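Local coordinates for TnpArep for protein (Escherichia coli, PDB 4ER8) that binds repetitive extragenic palindrome hairpins and, as a single-strand endonuclease and transposase, cleaves and recombines the mosaic elements built from them, at residues T13-N22 with N92-I103. Sequence-based numbering, arbitrary orientation.
Sequences TWFFTVNLRN and NIWQPRFWEHAI. With nucleotides of chain B.
Strand 99-102 forms one margin of the antiparallel sheet of this HUH nuclease, paired with the inner strand 13-19, and its outer side receives the REP DNA. Phe15 and His101 form a hydrogen-bonded pair, Phe15 N to His101 O at 2.8 Å, and Thr17 with Trp99 makes another. Before strand 99-102, residues 93-95 make a separate short pairing with 19-21, shifted by two residues, in which Asn19 O accepts Gln95 N and Ile93 O accepts Arg21 N.

On one face of the sheet, Phe16 and Phe98 bring their rings together obliquely, planes 75° apart, with CD2 of Phe16 3.7 Å from CE1 of Phe98. Trp14 puts CD1 against Glu100 OE1, which lies near the indole plane at its edge; Glu100 OE2 holds the backbone N of Tyr7 and a guanine base. Further along, Leu20 CD1 sits over a face of Trp94, 3.9 Å from the centroid of its six-membered ring.

Across the sheet, CG of Trp99 stands anti to the backbone N (chi1 170°), and the indole offers a face to the thymine of DT2 of chain B while its CD1 edge meets Phe15. The same thymine gives N3 to Glu100 O at 2.8 Å, a nearly straight bond (168°), and takes His101 ND1 on O4. An alanine in place of Trp99 would probably leave that base without its stacking surface, held mainly at its edge.

At the far end the guanidinium of Arg21, as modelled, lies between Pro96 CD and the guanine of DG5 of chain B, though its exact place is less certain; NH1 bonds Asn92 OD1 (3.2 Å). Thr17 OG1 is hydrogen-bonded to Ala159 O and to ND1 of His61, a nickel ligand, which places this DNA-binding edge close to the metal site, consistent with the HUH nuclease fold.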
loop_
_atom_site.group_PDB
_atom_site.type_symbol
_atom_site.label_atom_id
_atom_site.label_comp_id
_atom_site.label_asym_id
_atom_site.label_seq_id
_atom_site.Cartn_x
_atom_site.Cartn_y
_atom_site.Cartn_z
ATOM N N THR A 13 -2.031 -6.162 12.452
ATOM C CA THR A 13 -2.389 -5.250 11.414
ATOM C C THR A 13 -1.175 -4.380 11.183
ATOM O O THR A 13 -0.501 -4.010 12.143
ATOM C CB THR A 13 -3.615 -4.428 11.860
ATOM O OG1 THR A 13 -4.773 -5.300 11.890
ATOM C CG2 THR A 13 -3.890 -3.279 10.885
ATOM N N TRP A 14 -0.872 -4.061 9.927
ATOM C CA TRP A 14 0.279 -3.240 9.623
ATOM C C TRP A 14 0.043 -2.330 8.421
ATOM O O TRP A 14 -0.859 -2.561 7.586
ATOM C CB TRP A 14 1.490 -4.099 9.255
ATOM C CG TRP A 14 2.041 -5.083 10.252
ATOM C CD1 TRP A 14 3.136 -4.898 11.074
ATOM C CD2 TRP A 14 1.608 -6.426 10.468
ATOM N NE1 TRP A 14 3.381 -6.049 11.790
ATOM C CE2 TRP A 14 2.451 -6.989 11.441
ATOM C CE3 TRP A 14 0.584 -7.197 9.943
ATOM C CZ2 TRP A 14 2.278 -8.270 11.912
ATOM C CZ3 TRP A 14 0.422 -8.448 10.373
ATOM C CH2 TRP A 14 1.266 -8.996 11.356
ATOM N N PHE A 15 0.920 -1.324 8.332
ATOM C CA PHE A 15 0.945 -0.344 7.263
ATOM C C PHE A 15 2.250 -0.580 6.516
ATOM O O PHE A 15 3.279 -0.835 7.174
ATOM C CB PHE A 15 1.001 1.042 7.874
ATOM C CG PHE A 15 1.255 2.146 6.863
ATOM C CD1 PHE A 15 0.230 2.689 6.154
ATOM C CD2 PHE A 15 2.542 2.600 6.615
ATOM C CE1 PHE A 15 0.472 3.691 5.212
ATOM C CE2 PHE A 15 2.782 3.586 5.710
ATOM C CZ PHE A 15 1.746 4.153 5.021
ATOM N N PHE A 16 2.222 -0.475 5.181
ATOM C CA PHE A 16 3.396 -0.777 4.375
ATOM C C PHE A 16 3.531 0.235 3.264
ATOM O O PHE A 16 2.552 0.844 2.870
ATOM C CB PHE A 16 3.315 -2.160 3.722
ATOM C CG PHE A 16 3.116 -3.303 4.662
ATOM C CD1 PHE A 16 1.889 -3.888 4.792
ATOM C CD2 PHE A 16 4.143 -3.822 5.366
ATOM C CE1 PHE A 16 1.687 -5.007 5.596
ATOM C CE2 PHE A 16 3.949 -4.950 6.218
ATOM C CZ PHE A 16 2.714 -5.535 6.320
ATOM N N THR A 17 4.746 0.408 2.756
ATOM C CA THR A 17 5.038 1.357 1.686
ATOM C C THR A 17 6.001 0.580 0.825
ATOM O O THR A 17 7.059 0.088 1.308
ATOM C CB THR A 17 5.736 2.649 2.202
ATOM O OG1 THR A 17 4.809 3.457 2.954
ATOM C CG2 THR A 17 6.209 3.508 1.033
ATOM N N VAL A 18 5.622 0.396 -0.441
ATOM C CA VAL A 18 6.484 -0.293 -1.391
ATOM C C VAL A 18 6.719 0.674 -2.566
ATOM O O VAL A 18 5.772 1.233 -3.167
ATOM C CB VAL A 18 5.849 -1.558 -1.848
ATOM C CG1 VAL A 18 6.604 -2.131 -2.966
ATOM C CG2 VAL A 18 5.704 -2.564 -0.684
ATOM N N ASN A 19 7.991 0.913 -2.853
ATOM C CA ASN A 19 8.364 1.857 -3.873
ATOM C C ASN A 19 8.975 1.164 -5.048
ATOM O O ASN A 19 9.712 0.186 -4.918
ATOM C CB ASN A 19 9.387 2.850 -3.353
ATOM C CG ASN A 19 8.829 3.788 -2.303
ATOM O OD1 ASN A 19 9.319 3.811 -1.184
ATOM N ND2 ASN A 19 7.822 4.579 -2.658
ATOM N N LEU A 20 8.656 1.703 -6.215
ATOM C CA LEU A 20 9.348 1.371 -7.432
ATOM C C LEU A 20 10.669 2.124 -7.331
ATOM O O LEU A 20 10.710 3.274 -6.799
ATOM C CB LEU A 20 8.537 1.868 -8.611
ATOM C CG LEU A 20 8.192 0.816 -9.643
ATOM C CD1 LEU A 20 7.878 -0.518 -8.993
ATOM C CD2 LEU A 20 7.034 1.309 -10.436
ATOM N N ARG A 21 11.732 1.459 -7.800
ATOM C CA ARG A 21 13.095 2.000 -7.851
ATOM C C ARG A 21 13.203 3.341 -8.614
ATOM O O ARG A 21 13.887 4.246 -8.169
ATOM C CB ARG A 21 14.037 0.950 -8.456
ATOM C CG ARG A 21 15.510 1.278 -8.339
ATOM C CD ARG A 21 16.339 0.045 -8.070
ATOM N NE ARG A 21 17.099 0.268 -6.842
ATOM C CZ ARG A 21 17.612 -0.709 -6.108
ATOM N NH1 ARG A 21 17.475 -1.975 -6.471
ATOM N NH2 ARG A 21 18.245 -0.425 -4.995
ATOM N N ASN A 22 12.476 3.452 -9.728
ATOM C CA ASN A 22 12.532 4.593 -10.674
ATOM C C ASN A 22 11.430 5.674 -10.450
ATOM O O ASN A 22 10.229 5.433 -10.642
ATOM C CB ASN A 22 12.540 4.008 -12.113
ATOM C CG ASN A 22 12.365 5.057 -13.223
ATOM O OD1 ASN A 22 12.622 6.259 -13.067
ATOM N ND2 ASN A 22 11.923 4.568 -14.376
ATOM N N ASN A 92 14.391 -6.017 -11.837
ATOM C CA ASN A 92 14.910 -5.090 -10.826
ATOM C C ASN A 92 14.146 -3.753 -10.727
ATOM O O ASN A 92 14.736 -2.678 -10.629
ATOM C CB ASN A 92 16.401 -4.825 -11.082
ATOM C CG ASN A 92 17.009 -3.895 -10.046
ATOM O OD1 ASN A 92 16.643 -3.943 -8.860
ATOM N ND2 ASN A 92 17.932 -3.022 -10.485
ATOM N N ILE A 93 12.827 -3.822 -10.742
ATOM C CA ILE A 93 12.025 -2.602 -10.662
ATOM C C ILE A 93 11.781 -2.081 -9.238
ATOM O O ILE A 93 11.621 -0.884 -9.055
ATOM C CB ILE A 93 10.667 -2.796 -11.352
ATOM C CG1 ILE A 93 9.854 -3.909 -10.647
ATOM C CG2 ILE A 93 10.894 -3.054 -12.849
ATOM C CD1 ILE A 93 8.541 -4.300 -11.335
ATOM N N TRP A 94 11.749 -2.985 -8.257
ATOM C CA TRP A 94 11.366 -2.670 -6.875
ATOM C C TRP A 94 12.444 -2.021 -6.038
ATOM O O TRP A 94 13.572 -2.470 -6.062
ATOM C CB TRP A 94 10.972 -3.972 -6.169
ATOM C CG TRP A 94 9.733 -4.578 -6.787
ATOM C CD1 TRP A 94 9.640 -5.762 -7.482
ATOM C CD2 TRP A 94 8.420 -3.996 -6.809
ATOM N NE1 TRP A 94 8.342 -5.947 -7.928
ATOM C CE2 TRP A 94 7.577 -4.884 -7.520
ATOM C CE3 TRP A 94 7.874 -2.815 -6.287
ATOM C CZ2 TRP A 94 6.216 -4.632 -7.718
ATOM C CZ3 TRP A 94 6.516 -2.558 -6.478
ATOM C CH2 TRP A 94 5.704 -3.463 -7.194
ATOM N N GLN A 95 12.112 -1.011 -5.240
ATOM C CA GLN A 95 12.978 -0.756 -4.086
ATOM C C GLN A 95 13.002 -2.031 -3.210
ATOM O O GLN A 95 11.966 -2.595 -2.877
ATOM C CB GLN A 95 12.603 0.496 -3.280
ATOM C CG GLN A 95 13.125 0.464 -1.842
ATOM C CD GLN A 95 13.158 1.800 -1.167
ATOM O OE1 GLN A 95 12.371 2.685 -1.473
ATOM N NE2 GLN A 95 14.067 1.967 -0.233
ATOM N N PRO A 96 14.197 -2.537 -2.916
ATOM C CA PRO A 96 14.294 -3.745 -2.121
ATOM C C PRO A 96 13.506 -3.632 -0.818
ATOM O O PRO A 96 13.320 -2.533 -0.271
ATOM C CB PRO A 96 15.809 -3.816 -1.815
ATOM C CG PRO A 96 16.438 -3.275 -3.077
ATOM C CD PRO A 96 15.521 -2.089 -3.396
ATOM N N ARG A 97 13.082 -4.790 -0.326
ATOM C CA ARG A 97 12.196 -4.907 0.814
ATOM C C ARG A 97 11.098 -3.833 0.774
ATOM O O ARG A 97 10.547 -3.569 -0.296
ATOM C CB ARG A 97 13.013 -4.944 2.089
ATOM C CG ARG A 97 14.243 -5.845 1.946
ATOM C CD ARG A 97 15.104 -5.840 3.192
ATOM N NE ARG A 97 14.390 -6.376 4.344
ATOM C CZ ARG A 97 14.888 -6.492 5.569
ATOM N NH1 ARG A 97 16.138 -6.136 5.811
ATOM N NH2 ARG A 97 14.146 -7.002 6.548
ATOM N N PHE A 98 10.770 -3.250 1.932
ATOM C CA PHE A 98 9.596 -2.384 2.095
ATOM C C PHE A 98 9.526 -1.849 3.533
ATOM O O PHE A 98 10.118 -2.435 4.454
ATOM C CB PHE A 98 8.309 -3.164 1.796
ATOM C CG PHE A 98 8.149 -4.392 2.640
ATOM C CD1 PHE A 98 7.493 -4.328 3.878
ATOM C CD2 PHE A 98 8.632 -5.640 2.203
ATOM C CE1 PHE A 98 7.353 -5.467 4.686
ATOM C CE2 PHE A 98 8.469 -6.792 3.002
ATOM C CZ PHE A 98 7.854 -6.694 4.258
ATOM N N TRP A 99 8.772 -0.761 3.725
ATOM C CA TRP A 99 8.572 -0.178 5.024
ATOM C C TRP A 99 7.388 -0.831 5.706
ATOM O O TRP A 99 6.354 -1.014 5.085
ATOM C CB TRP A 99 8.355 1.332 4.877
ATOM C CG TRP A 99 7.899 2.020 6.149
ATOM C CD1 TRP A 99 6.606 2.293 6.531
ATOM C CD2 TRP A 99 8.735 2.528 7.179
ATOM N NE1 TRP A 99 6.591 2.931 7.744
ATOM C CE2 TRP A 99 7.885 3.074 8.176
ATOM C CE3 TRP A 99 10.126 2.576 7.366
ATOM C CZ2 TRP A 99 8.386 3.669 9.346
ATOM C CZ3 TRP A 99 10.626 3.144 8.548
ATOM C CH2 TRP A 99 9.758 3.687 9.515
ATOM N N GLU A 100 7.546 -1.168 6.992
ATOM C CA GLU A 100 6.512 -1.848 7.788
ATOM C C GLU A 100 6.299 -1.140 9.096
ATOM O O GLU A 100 7.270 -0.818 9.824
ATOM C CB GLU A 100 6.915 -3.274 8.129
ATOM C CG GLU A 100 6.063 -3.940 9.304
ATOM C CD GLU A 100 6.692 -3.748 10.692
ATOM O OE1 GLU A 100 6.075 -3.143 11.609
ATOM O OE2 GLU A 100 7.843 -4.191 10.849
ATOM N N HIS A 101 5.035 -0.926 9.439
ATOM C CA HIS A 101 4.729 -0.375 10.733
ATOM C C HIS A 101 3.473 -0.992 11.319
ATOM O O HIS A 101 2.388 -1.007 10.684
ATOM C CB HIS A 101 4.627 1.152 10.687
ATOM C CG HIS A 101 3.942 1.743 11.886
ATOM N ND1 HIS A 101 4.608 2.001 13.071
ATOM C CD2 HIS A 101 2.648 2.098 12.089
ATOM C CE1 HIS A 101 3.749 2.490 13.950
ATOM N NE2 HIS A 101 2.557 2.574 13.375
ATOM N N ALA A 102 3.636 -1.496 12.535
ATOM C CA ALA A 102 2.580 -2.195 13.243
ATOM C C ALA A 102 1.584 -1.209 13.852
ATOM O O ALA A 102 1.988 -0.327 14.659
ATOM C CB ALA A 102 3.190 -3.003 14.314
ATOM N N ILE A 103 0.294 -1.388 13.518
ATOM C CA ILE A 103 -0.766 -0.582 14.116
ATOM C C ILE A 103 -1.399 -1.212 15.356
ATOM O O ILE A 103 -2.120 -2.197 15.270
ATOM C CB ILE A 103 -1.852 -0.291 13.128
ATOM C CG1 ILE A 103 -1.304 0.636 12.064
ATOM C CG2 ILE A 103 -3.037 0.366 13.831
ATOM C CD1 ILE A 103 -2.029 0.560 10.827
ATOM P P DG B 5 19.203 1.612 -2.351
ATOM O OP1 DG B 5 20.158 2.695 -2.720
ATOM O OP2 DG B 5 18.380 0.995 -3.393
ATOM O "O5'" DG B 5 19.888 0.389 -1.611
ATOM C "C5'" DG B 5 19.136 -0.787 -1.415
ATOM C "C4'" DG B 5 19.963 -1.944 -1.912
ATOM O "O4'" DG B 5 19.909 -1.950 -3.361
ATOM C "C3'" DG B 5 21.465 -1.929 -1.586
ATOM O "O3'" DG B 5 21.787 -3.191 -1.070
ATOM C "C2'" DG B 5 22.149 -1.777 -2.945
ATOM C "C1'" DG B 5 21.149 -2.485 -3.832
ATOM N N9 DG B 5 21.081 -2.245 -5.267
ATOM C C8 DG B 5 20.896 -3.230 -6.222
ATOM N N7 DG B 5 20.757 -2.732 -7.423
ATOM C C5 DG B 5 20.842 -1.336 -7.225
ATOM C C6 DG B 5 20.792 -0.256 -8.164
ATOM O O6 DG B 5 20.658 -0.331 -9.402
ATOM N N1 DG B 5 20.908 1.012 -7.577
ATOM C C2 DG B 5 21.045 1.227 -6.222
ATOM N N2 DG B 5 21.141 2.518 -5.841
ATOM N N3 DG B 5 21.126 0.232 -5.329
ATOM C C4 DG B 5 21.028 -1.020 -5.906
ATOM P P DA B 3 16.578 1.841 9.737
ATOM O OP1 DA B 3 17.127 0.596 9.198
ATOM O OP2 DA B 3 17.489 2.546 10.645
ATOM O "O5'" DA B 3 15.987 2.920 8.719
ATOM C "C5'" DA B 3 15.022 2.589 7.745
ATOM C "C4'" DA B 3 15.705 1.838 6.592
ATOM O "O4'" DA B 3 14.720 1.432 5.617
ATOM C "C3'" DA B 3 16.772 2.568 5.816
ATOM O "O3'" DA B 3 17.617 1.603 5.330
ATOM C "C2'" DA B 3 15.963 3.177 4.678
ATOM C "C1'" DA B 3 14.983 2.036 4.380
ATOM N N9 DA B 3 13.639 2.336 3.877
ATOM C C8 DA B 3 12.830 3.399 4.171
ATOM N N7 DA B 3 11.666 3.348 3.568
ATOM C C5 DA B 3 11.719 2.180 2.820
ATOM C C6 DA B 3 10.796 1.554 1.945
ATOM N N6 DA B 3 9.550 2.017 1.638
ATOM N N1 DA B 3 11.192 0.381 1.414
ATOM C C2 DA B 3 12.394 -0.088 1.711
ATOM N N3 DA B 3 13.337 0.424 2.488
ATOM C C4 DA B 3 12.921 1.553 3.022
ATOM P P DT B 2 13.459 4.002 15.556
ATOM O OP1 DT B 2 14.758 4.708 15.762
ATOM O OP2 DT B 2 12.264 4.804 15.227
ATOM O "O5'" DT B 2 13.720 2.960 14.387
ATOM C "C5'" DT B 2 14.972 2.363 14.157
ATOM C "C4'" DT B 2 14.770 1.536 12.890
ATOM O "O4'" DT B 2 13.429 0.974 12.972
ATOM C "C3'" DT B 2 14.822 2.326 11.581
ATOM O "O3'" DT B 2 15.307 1.479 10.609
ATOM C "C2'" DT B 2 13.350 2.512 11.279
ATOM C "C1'" DT B 2 12.729 1.218 11.783
ATOM N N1 DT B 2 11.243 1.304 11.978
ATOM C C2 DT B 2 10.401 0.477 11.248
ATOM O O2 DT B 2 10.772 -0.365 10.465
ATOM N N3 DT B 2 9.055 0.632 11.463
ATOM C C4 DT B 2 8.434 1.541 12.292
ATOM O O4 DT B 2 7.191 1.615 12.384
ATOM C C5 DT B 2 9.343 2.399 13.028
ATOM C C7 DT B 2 8.767 3.428 14.002
ATOM C C6 DT B 2 10.684 2.236 12.835
#